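Side-chain contacts in glutamine amidotransferase type-2 domain-containing protein (Pseudomonas aeruginosa PAO1, PDB 1TE5), which is a predicted class-II glutamine amidotransferase, which probably releases ammonia from glutamine for transfer to an acceptor not yet identified: residues A[113-118]-A[165-170]; A[137-142]-A[158-163]; A[148-153]-A[177-182]. One frame throughout, in Å; residues are numbered along the deposited sequence.

Interaction 1 of 3, residues A[113-118]-A[165-170]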
loop_
_atom_site.group_PDB
_atom_site.type_symbol
_atom_site.label_atom_id
_atom_site.label_comp_id
_atom_site.label_asym_id
_atom_site.label_seq_id
_atom_site.Cartn_x
_atom_site.Cartn_y
_atom_site.Cartn_z
ATOM N N ASP A 113 -23.212 15.365 -8.686
ATOM C CA ASP A 113 -23.141 16.607 -7.917
ATOM C C ASP A 113 -22.664 16.351 -6.484
ATOM O O ASP A 113 -23.303 16.767 -5.512
ATOM C CB ASP A 113 -24.509 17.302 -7.908
ATOM C CG ASP A 113 -24.437 18.732 -7.391
ATOM O OD1 ASP A 113 -24.842 18.978 -6.229
ATOM O OD2 ASP A 113 -23.977 19.611 -8.156
ATOM N N PHE A 114 -21.550 15.634 -6.367
ATOM C CA PHE A 114 -20.975 15.312 -5.071
ATOM C C PHE A 114 -19.818 16.266 -4.824
ATOM O O PHE A 114 -18.824 16.249 -5.552
ATOM C CB PHE A 114 -20.494 13.863 -5.054
ATOM C CG PHE A 114 -20.125 13.366 -3.689
ATOM C CD1 PHE A 114 -18.832 12.933 -3.424
ATOM C CD2 PHE A 114 -21.066 13.354 -2.661
ATOM C CE1 PHE A 114 -18.478 12.495 -2.154
ATOM C CE2 PHE A 114 -20.722 12.918 -1.385
ATOM C CZ PHE A 114 -19.425 12.489 -1.130
ATOM N N GLN A 115 -19.938 17.083 -3.783
ATOM C CA GLN A 115 -18.916 18.080 -3.452
ATOM C C GLN A 115 -18.709 18.279 -1.946
ATOM O O GLN A 115 -18.930 19.370 -1.411
ATOM C CB GLN A 115 -19.278 19.415 -4.118
ATOM C CG GLN A 115 -20.797 19.677 -4.285
ATOM C CD GLN A 115 -21.563 19.804 -2.963
ATOM O OE1 GLN A 115 -21.931 20.912 -2.554
ATOM N NE2 GLN A 115 -21.828 18.666 -2.310
ATOM N N PRO A 116 -18.191 17.254 -1.257
ATOM C CA PRO A 116 -17.950 17.328 0.186
ATOM C C PRO A 116 -17.003 18.453 0.583
ATOM O O PRO A 116 -16.134 18.845 -0.197
ATOM C CB PRO A 116 -17.347 15.959 0.496
ATOM C CG PRO A 116 -16.594 15.645 -0.751
ATOM C CD PRO A 116 -17.583 16.034 -1.822
ATOM N N LYS A 117 -17.195 18.989 1.785
ATOM C CA LYS A 117 -16.340 20.064 2.287
ATOM C C LYS A 117 -14.963 19.496 2.631
ATOM O O LYS A 117 -14.856 18.527 3.388
ATOM C CB LYS A 117 -16.947 20.690 3.540
ATOM C CG LYS A 117 -18.404 21.090 3.400
ATOM C CD LYS A 117 -18.995 21.467 4.755
ATOM C CE LYS A 117 -18.805 20.352 5.775
ATOM N NZ LYS A 117 -19.372 19.066 5.295
ATOM N N PRO A 118 -13.894 20.089 2.069
ATOM C CA PRO A 118 -12.519 19.646 2.316
ATOM C C PRO A 118 -12.238 19.572 3.813
ATOM O O PRO A 118 -12.625 20.468 4.571
ATOM C CB PRO A 118 -11.696 20.735 1.641
ATOM C CG PRO A 118 -12.555 21.117 0.490
ATOM C CD PRO A 118 -13.909 21.231 1.141
ATOM N N ARG A 165 -25.968 7.851 -1.050
ATOM C CA ARG A 165 -26.909 7.152 -1.925
ATOM C C ARG A 165 -28.010 8.078 -2.448
ATOM O O ARG A 165 -28.712 7.754 -3.407
ATOM C CB ARG A 165 -27.497 5.915 -1.226
ATOM C CG ARG A 165 -28.683 6.151 -0.302
ATOM C CD ARG A 165 -28.821 4.970 0.655
ATOM N NE ARG A 165 -30.201 4.569 0.924
ATOM C CZ ARG A 165 -30.928 3.807 0.110
ATOM N NH1 ARG A 165 -32.173 3.482 0.436
ATOM N NH2 ARG A 165 -30.417 3.381 -1.040
ATOM N N LYS A 166 -28.167 9.229 -1.803
ATOM C CA LYS A 166 -29.155 10.214 -2.223
ATOM C C LYS A 166 -28.646 10.919 -3.488
ATOM O O LYS A 166 -29.421 11.552 -4.210
ATOM C CB LYS A 166 -29.430 11.207 -1.077
ATOM C CG LYS A 166 -30.253 12.446 -1.443
ATOM C CD LYS A 166 -29.348 13.624 -1.814
ATOM C CE LYS A 166 -30.126 14.803 -2.379
ATOM N NZ LYS A 166 -29.193 15.887 -2.816
ATOM N N LYS A 167 -27.348 10.800 -3.761
ATOM C CA LYS A 167 -26.748 11.415 -4.945
ATOM C C LYS A 167 -26.311 10.423 -6.028
ATOM O O LYS A 167 -25.693 10.816 -7.019
ATOM C CB LYS A 167 -25.571 12.310 -4.547
ATOM C CG LYS A 167 -25.998 13.630 -3.931
ATOM C CD LYS A 167 -24.810 14.440 -3.443
ATOM C CE LYS A 167 -25.267 15.698 -2.704
ATOM N NZ LYS A 167 -24.143 16.385 -1.992
ATOM N N GLY A 168 -26.662 9.153 -5.859
ATOM C CA GLY A 168 -26.289 8.143 -6.834
ATOM C C GLY A 168 -26.153 6.751 -6.242
ATOM O O GLY A 168 -26.626 6.496 -5.134
ATOM N N VAL A 169 -25.553 5.833 -7.001
ATOM C CA VAL A 169 -25.343 4.461 -6.544
ATOM C C VAL A 169 -24.162 4.417 -5.582
ATOM O O VAL A 169 -23.064 4.872 -5.921
ATOM C CB VAL A 169 -25.029 3.501 -7.724
ATOM C CG1 VAL A 169 -24.734 2.091 -7.199
ATOM C CG2 VAL A 169 -26.187 3.473 -8.715
ATOM N N PHE A 170 -24.377 3.865 -4.393
ATOM C CA PHE A 170 -23.298 3.772 -3.427
ATOM C C PHE A 170 -23.172 2.415 -2.747
ATOM O O PHE A 170 -23.635 2.225 -1.626
ATOM C CB PHE A 170 -23.394 4.884 -2.381
ATOM C CG PHE A 170 -22.134 5.053 -1.568
ATOM C CD1 PHE A 170 -21.000 5.628 -2.133
ATOM C CD2 PHE A 170 -22.077 4.623 -0.245
ATOM C CE1 PHE A 170 -19.830 5.771 -1.394
ATOM C CE2 PHE A 170 -20.915 4.761 0.498
ATOM C CZ PHE A 170 -19.788 5.336 -0.076
#

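Interaction 2 of 3, residues A[137-142]-A[158-163]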
loop_
_atom_site.group_PDB
_atom_site.type_symbol
_atom_site.label_atom_id
_atom_site.label_comp_id
_atom_site.label_asym_id
_atom_site.label_seq_id
_atom_site.Cartn_x
_atom_site.Cartn_y
_atom_site.Cartn_z
ATOM N N LEU A 137 -14.429 9.570 6.385
ATOM C CA LEU A 137 -13.350 9.505 7.358
ATOM C C LEU A 137 -13.321 10.768 8.200
ATOM O O LEU A 137 -12.973 10.717 9.376
ATOM C CB LEU A 137 -12.002 9.305 6.647
ATOM C CG LEU A 137 -11.659 7.885 6.189
ATOM C CD1 LEU A 137 -10.375 7.900 5.408
ATOM C CD2 LEU A 137 -11.533 6.961 7.382
ATOM N N ASN A 138 -13.678 11.893 7.593
ATOM C CA ASN A 138 -13.697 13.181 8.279
ATOM C C ASN A 138 -14.828 13.261 9.289
ATOM O O ASN A 138 -14.703 13.912 10.325
ATOM C CB ASN A 138 -13.821 14.329 7.278
ATOM C CG ASN A 138 -12.558 14.535 6.469
ATOM O OD1 ASN A 138 -12.572 15.208 5.438
ATOM N ND2 ASN A 138 -11.452 13.981 6.945
ATOM N N ARG A 139 -15.942 12.615 8.960
ATOM C CA ARG A 139 -17.111 12.583 9.826
ATOM C C ARG A 139 -16.858 11.688 11.025
ATOM O O ARG A 139 -17.394 11.923 12.108
ATOM C CB ARG A 139 -18.313 12.050 9.060
ATOM C CG ARG A 139 -18.684 12.863 7.850
ATOM C CD ARG A 139 -19.766 12.148 7.086
ATOM N NE ARG A 139 -20.266 12.941 5.976
ATOM C CZ ARG A 139 -21.553 13.060 5.675
ATOM N NH1 ARG A 139 -21.926 13.805 4.640
ATOM N NH2 ARG A 139 -22.468 12.432 6.409
ATOM N N VAL A 140 -16.128 10.602 10.800
ATOM C CA VAL A 140 -15.799 9.671 11.876
ATOM C C VAL A 140 -14.760 10.312 12.792
ATOM O O VAL A 140 -14.847 10.178 14.007
ATOM C CB VAL A 140 -15.261 8.301 11.329
ATOM C CG1 VAL A 140 -14.786 7.404 12.458
ATOM C CG2 VAL A 140 -16.345 7.584 10.567
ATOM N N ARG A 141 -13.784 11.003 12.207
ATOM C CA ARG A 141 -12.734 11.655 12.980
ATOM C C ARG A 141 -13.282 12.833 13.798
ATOM O O ARG A 141 -12.844 13.068 14.926
ATOM C CB ARG A 141 -11.580 12.103 12.061
ATOM C CG ARG A 141 -10.453 12.865 12.776
ATOM C CD ARG A 141 -9.064 12.226 12.618
ATOM N NE ARG A 141 -8.303 12.037 13.855
ATOM C CZ ARG A 141 -7.706 10.898 14.223
ATOM N NH1 ARG A 141 -7.037 10.836 15.368
ATOM N NH2 ARG A 141 -7.780 9.815 13.458
ATOM N N ARG A 142 -14.240 13.566 13.239
ATOM C CA ARG A 142 -14.827 14.710 13.936
ATOM C C ARG A 142 -15.704 14.248 15.096
ATOM O O ARG A 142 -15.595 14.765 16.211
ATOM C CB ARG A 142 -15.640 15.568 12.964
ATOM C CG ARG A 142 -15.808 17.013 13.402
ATOM C CD ARG A 142 -16.380 17.858 12.276
ATOM N NE ARG A 142 -16.625 19.238 12.693
ATOM C CZ ARG A 142 -17.620 19.624 13.494
ATOM N NH1 ARG A 142 -17.759 20.907 13.814
ATOM N NH2 ARG A 142 -18.478 18.732 13.978
ATOM N N ILE A 158 -23.363 4.580 8.730
ATOM C CA ILE A 158 -24.677 4.435 8.112
ATOM C C ILE A 158 -25.202 5.773 7.609
ATOM O O ILE A 158 -25.825 5.850 6.546
ATOM C CB ILE A 158 -25.698 3.875 9.130
ATOM C CG1 ILE A 158 -25.129 2.632 9.812
ATOM C CG2 ILE A 158 -27.018 3.540 8.440
ATOM C CD1 ILE A 158 -25.866 2.235 11.061
ATOM N N SER A 159 -24.991 6.810 8.411
ATOM C CA SER A 159 -25.443 8.151 8.080
ATOM C C SER A 159 -24.837 8.643 6.780
ATOM O O SER A 159 -25.551 9.088 5.883
ATOM C CB SER A 159 -25.089 9.117 9.212
ATOM O OG SER A 159 -25.820 8.819 10.390
ATOM N N ALA A 160 -23.514 8.584 6.700
ATOM C CA ALA A 160 -22.787 9.034 5.520
ATOM C C ALA A 160 -23.203 8.258 4.275
ATOM O O ALA A 160 -23.371 8.843 3.204
ATOM C CB ALA A 160 -21.292 8.908 5.747
ATOM N N CYS A 161 -23.347 6.942 4.416
ATOM C CA CYS A 161 -23.748 6.094 3.300
ATOM C C CYS A 161 -25.129 6.483 2.797
ATOM O O CYS A 161 -25.374 6.500 1.587
ATOM C CB CYS A 161 -23.722 4.627 3.709
ATOM S SG CYS A 161 -22.057 3.920 3.802
ATOM N N ASP A 162 -26.024 6.784 3.734
ATOM C CA ASP A 162 -27.385 7.197 3.415
ATOM C C ASP A 162 -27.383 8.461 2.571
ATOM O O ASP A 162 -28.150 8.588 1.614
ATOM C CB ASP A 162 -28.178 7.460 4.698
ATOM C CG ASP A 162 -29.104 6.315 5.060
ATOM O OD1 ASP A 162 -29.827 5.825 4.162
ATOM O OD2 ASP A 162 -29.120 5.917 6.247
ATOM N N GLU A 163 -26.557 9.417 2.973
ATOM C CA GLU A 163 -26.445 10.679 2.260
ATOM C C GLU A 163 -25.857 10.523 0.870
ATOM O O GLU A 163 -26.259 11.223 -0.056
ATOM C CB GLU A 163 -25.587 11.667 3.043
ATOM C CG GLU A 163 -26.346 12.506 4.044
ATOM C CD GLU A 163 -25.619 13.794 4.349
ATOM O OE1 GLU A 163 -25.384 14.573 3.393
ATOM O OE2 GLU A 163 -25.272 14.024 5.530
#

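Interaction 3 of 3, residues A[148-153]-A[177-182]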
loop_
_atom_site.group_PDB
_atom_site.type_symbol
_atom_site.label_atom_id
_atom_site.label_comp_id
_atom_site.label_asym_id
_atom_site.label_seq_id
_atom_site.Cartn_x
_atom_site.Cartn_y
_atom_site.Cartn_z
ATOM N N VAL A 148 -12.963 4.571 19.334
ATOM C CA VAL A 148 -14.218 4.192 19.956
ATOM C C VAL A 148 -14.658 2.829 19.383
ATOM O O VAL A 148 -14.362 2.516 18.222
ATOM C CB VAL A 148 -15.269 5.314 19.696
ATOM C CG1 VAL A 148 -16.004 5.101 18.377
ATOM C CG2 VAL A 148 -16.211 5.451 20.866
ATOM N N PRO A 149 -15.270 1.961 20.214
ATOM C CA PRO A 149 -15.719 0.648 19.736
ATOM C C PRO A 149 -16.610 0.760 18.494
ATOM O O PRO A 149 -17.238 1.791 18.262
ATOM C CB PRO A 149 -16.456 0.094 20.943
ATOM C CG PRO A 149 -15.629 0.626 22.075
ATOM C CD PRO A 149 -15.465 2.069 21.671
ATOM N N VAL A 150 -16.667 -0.315 17.714
ATOM C CA VAL A 150 -17.424 -0.357 16.458
ATOM C C VAL A 150 -18.870 0.123 16.504
ATOM O O VAL A 150 -19.308 0.860 15.624
ATOM C CB VAL A 150 -17.430 -1.775 15.819
ATOM C CG1 VAL A 150 -17.355 -1.652 14.318
ATOM C CG2 VAL A 150 -16.290 -2.628 16.351
ATOM N N GLU A 151 -19.618 -0.361 17.489
ATOM C CA GLU A 151 -21.019 -0.002 17.628
ATOM C C GLU A 151 -21.231 1.487 17.776
ATOM O O GLU A 151 -22.270 2.008 17.365
ATOM C CB GLU A 151 -21.652 -0.721 18.816
ATOM C CG GLU A 151 -21.931 -2.203 18.601
ATOM C CD GLU A 151 -20.685 -3.064 18.603
ATOM O OE1 GLU A 151 -20.827 -4.253 18.254
ATOM O OE2 GLU A 151 -19.581 -2.572 18.953
ATOM N N VAL A 152 -20.275 2.156 18.412
ATOM C CA VAL A 152 -20.354 3.599 18.613
ATOM C C VAL A 152 -20.213 4.347 17.285
ATOM O O VAL A 152 -21.048 5.194 16.952
ATOM C CB VAL A 152 -19.267 4.108 19.591
ATOM C CG1 VAL A 152 -19.476 5.584 19.886
ATOM C CG2 VAL A 152 -19.294 3.300 20.878
ATOM N N LEU A 153 -19.151 4.047 16.542
ATOM C CA LEU A 153 -18.928 4.702 15.258
ATOM C C LEU A 153 -19.799 4.141 14.128
ATOM O O LEU A 153 -19.749 4.636 13.008
ATOM C CB LEU A 153 -17.448 4.629 14.873
ATOM C CG LEU A 153 -16.917 3.297 14.350
ATOM C CD1 LEU A 153 -16.730 3.390 12.846
ATOM C CD2 LEU A 153 -15.598 2.979 15.022
ATOM N N GLY A 177 -9.606 -3.583 9.290
ATOM C CA GLY A 177 -8.793 -4.767 9.476
ATOM C C GLY A 177 -9.443 -5.766 10.410
ATOM O O GLY A 177 -9.029 -6.924 10.458
ATOM N N ASP A 178 -10.389 -5.292 11.220
ATOM C CA ASP A 178 -11.120 -6.143 12.162
ATOM C C ASP A 178 -12.434 -6.543 11.496
ATOM O O ASP A 178 -12.630 -7.686 11.080
ATOM C CB ASP A 178 -11.463 -5.385 13.469
ATOM C CG ASP A 178 -10.269 -5.196 14.395
ATOM O OD1 ASP A 178 -10.301 -4.227 15.194
ATOM O OD2 ASP A 178 -9.331 -6.015 14.354
ATOM N N TRP A 179 -13.356 -5.591 11.497
ATOM C CA TRP A 179 -14.666 -5.766 10.920
ATOM C C TRP A 179 -14.680 -5.331 9.467
ATOM O O TRP A 179 -13.809 -4.588 9.014
ATOM C CB TRP A 179 -15.687 -4.943 11.710
ATOM C CG TRP A 179 -15.195 -3.567 12.052
ATOM C CD1 TRP A 179 -14.602 -3.175 13.219
ATOM C CD2 TRP A 179 -15.196 -2.415 11.193
ATOM N NE1 TRP A 179 -14.228 -1.852 13.135
ATOM C CE2 TRP A 179 -14.581 -1.365 11.902
ATOM C CE3 TRP A 179 -15.644 -2.176 9.890
ATOM C CZ2 TRP A 179 -14.407 -0.098 11.356
ATOM C CZ3 TRP A 179 -15.468 -0.917 9.346
ATOM C CH2 TRP A 179 -14.853 0.105 10.077
ATOM N N LEU A 180 -15.720 -5.742 8.762
ATOM C CA LEU A 180 -15.877 -5.399 7.368
ATOM C C LEU A 180 -17.282 -4.874 7.205
ATOM O O LEU A 180 -18.242 -5.632 7.279
ATOM C CB LEU A 180 -15.654 -6.642 6.499
ATOM C CG LEU A 180 -15.842 -6.586 4.982
ATOM C CD1 LEU A 180 -15.374 -5.273 4.418
ATOM C CD2 LEU A 180 -15.067 -7.727 4.368
ATOM N N PHE A 181 -17.400 -3.562 7.062
ATOM C CA PHE A 181 -18.681 -2.906 6.883
ATOM C C PHE A 181 -19.116 -3.018 5.426
ATOM O O PHE A 181 -18.349 -2.748 4.507
ATOM C CB PHE A 181 -18.576 -1.442 7.297
ATOM C CG PHE A 181 -19.855 -0.669 7.151
ATOM C CD1 PHE A 181 -19.966 0.337 6.199
ATOM C CD2 PHE A 181 -20.935 -0.924 7.983
ATOM C CE1 PHE A 181 -21.130 1.080 6.078
ATOM C CE2 PHE A 181 -22.110 -0.182 7.868
ATOM C CZ PHE A 181 -22.204 0.821 6.913
ATOM N N THR A 182 -20.374 -3.418 5.194
ATOM C CA THR A 182 -20.907 -3.455 3.815
ATOM C C THR A 182 -22.147 -2.562 3.768
ATOM O O THR A 182 -22.861 -2.362 4.757
ATOM C CB THR A 182 -21.347 -4.847 3.279
ATOM O OG1 THR A 182 -22.582 -5.250 3.878
ATOM C CG2 THR A 182 -20.311 -5.855 3.577
#

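Interaction 1 of 3, residues A[113-118]-A[165-170]
Lys167 reaches across to Asp113, Phe114 and Gln115, joining two surface loops at one end of the helical layer in this Ntn-hydrolase (class-II amidotransferase) fold. Its CB is directed toward the 113-118 loop, and the first torsion, which leaves CG anti to the carbonyl carbon (chi1 -75°), starts a chain that stays extended all the way to the amine. Beyond CB and CG, CD makes the first close contacts: it lies 3.5 Å from Asp113 O and 4.0 Å from Phe114 CD2, which it meets at the ring edge, close to the ring plane, the two side chains crossing at about a right angle. One face of that same ring carries Pro116 CD, and beyond the two segments Phe114 packs on Ala132 of helix 128-143 and meets the Tyr164 ring nearly perpendicularly. A backbone hydrogen bond between Lys167 and Ala112 ties the loops together as well. Farther along, Lys167 CE and NZ each pass 3.6 Å from Asp113 O; with CD they cover this carbonyl oxygen, for which the model offers no clear hydrogen-bond partner. At the tip, Lys167 NZ and Gln115 NE2 are 3.3 Å apart, while the Asp113 carboxylate stays apart, its OD1 5.0 Å from Lys167 NZ.

Interaction 2 of 3, residues A[137-142]-A[158-163]
This is a helix-helix contact bridged by one arginine: Arg139 of helix 128-143 stretches over Ala160 to Glu163 of helix 150-165. The two helices form a layer packed against a beta-sheet, as expected of the sandwich-like Ntn-hydrolase fold, and they run roughly antiparallel, at 149°. Their short segments come no closer than 10.5 Å axis to axis, a separation that the long Arg139 side chain bridges, while Val140 packs on Val156. CG of Arg139 lies beside the backbone N (chi1 -60°), and from there the chain runs straight to NE, which carries it across the small Ala160. There Arg139 CD is 3.8 Å from Ala160 CB, and Arg139 NH2 comes within 3.5 Å of Ala160 CA, which meets the guanidinium obliquely. Val156 and Tyr164, on the same helix, also touch this side chain.

The charged end is shared. Arg139 NE makes a salt bridge to Asp135 OD2, one turn back on its own helix, which should steady the rotation of the guanidinium. The far nitrogens turn to Glu163, whose carboxylate comes to the guanidinium edge with its plane tilted 59° from that of the arginine. A single oxygen takes both N-H groups in a salt bridge whose two hydrogen bonds are weak and bent: Glu163 OE2 lies 3.5 Å from Arg139 NH1 and 3.3 Å from Arg139 NH2.

Interaction 3 of 3, residues A[148-153]-A[177-182]
One face of the Trp179 indole is covered by Val150, whose CG1 sits over the five-membered ring as a CH-pi contact, 3.4 Å from the centroid and only 15° off the normal. The methyl is placed toward the pyrrole rim, with Val150 CG1 3.3 Å from Trp179 CD1 and equally 3.3 Å from Trp179 NE1, which is tight for a carbon over an aromatic system. The second branch follows on the same rim, Val150 CG2 lying 3.6 Å from Trp179 CD1. At the other end of the indole, Phe181 N lies in the ring plane at the edge, on the benzo side near CE3, while Leu153 CD1 approaches obliquely, 4.4 Å from Trp179 CZ2. Trp103 adds an edge-to-face ring contact from outside the two segments.

Trp179 stands where the turn after strand 171-175 leads into strand 180-183, a beta-hairpin within a six-stranded antiparallel sheet of the Ntn-hydrolase fold, and Val150 and Leu153 lie at the weakly bonded start of helix 150-165, which lies against that sheet. In the turn, Asp176 OD1 accepts the Asp178 N-H, as in an Asx turn, and Ser175 OG is bonded to Gly177 N and Trp179 O. Trp179 swings its indole toward the helix with CG between the backbone N and the carbonyl carbon (chi1 43°), a crowded position. Val150 is itself turned away from a regular staggered torsion (chi1 -143°), and its side chain also packs on Leu245 and Trp247 of strand 243-247.

How the interactions relate
From the N terminus, the chain leaves strand 101-108, passes through loop 113-118, forms helices 128-143 and 150-165, and returns at 165-170, where interaction 1 closes a loop holding both helices. Interaction 2 is nested inside it, joining those helices to each other. Interaction 3 crosses both: it starts at 148-153, between the two segments of interaction 2, and ends at 177-182, beyond interaction 1, so that the start of helix 150-165 is tied to the hairpin of the underlying sheet. Cys161 of interaction 2 touches both neighbours, its SG 3.6 Å from Phe170 CE2 of interaction 1 and 3.8 Å from Phe181 CE1 of interaction 3. Interactions 1 and 3 do not touch.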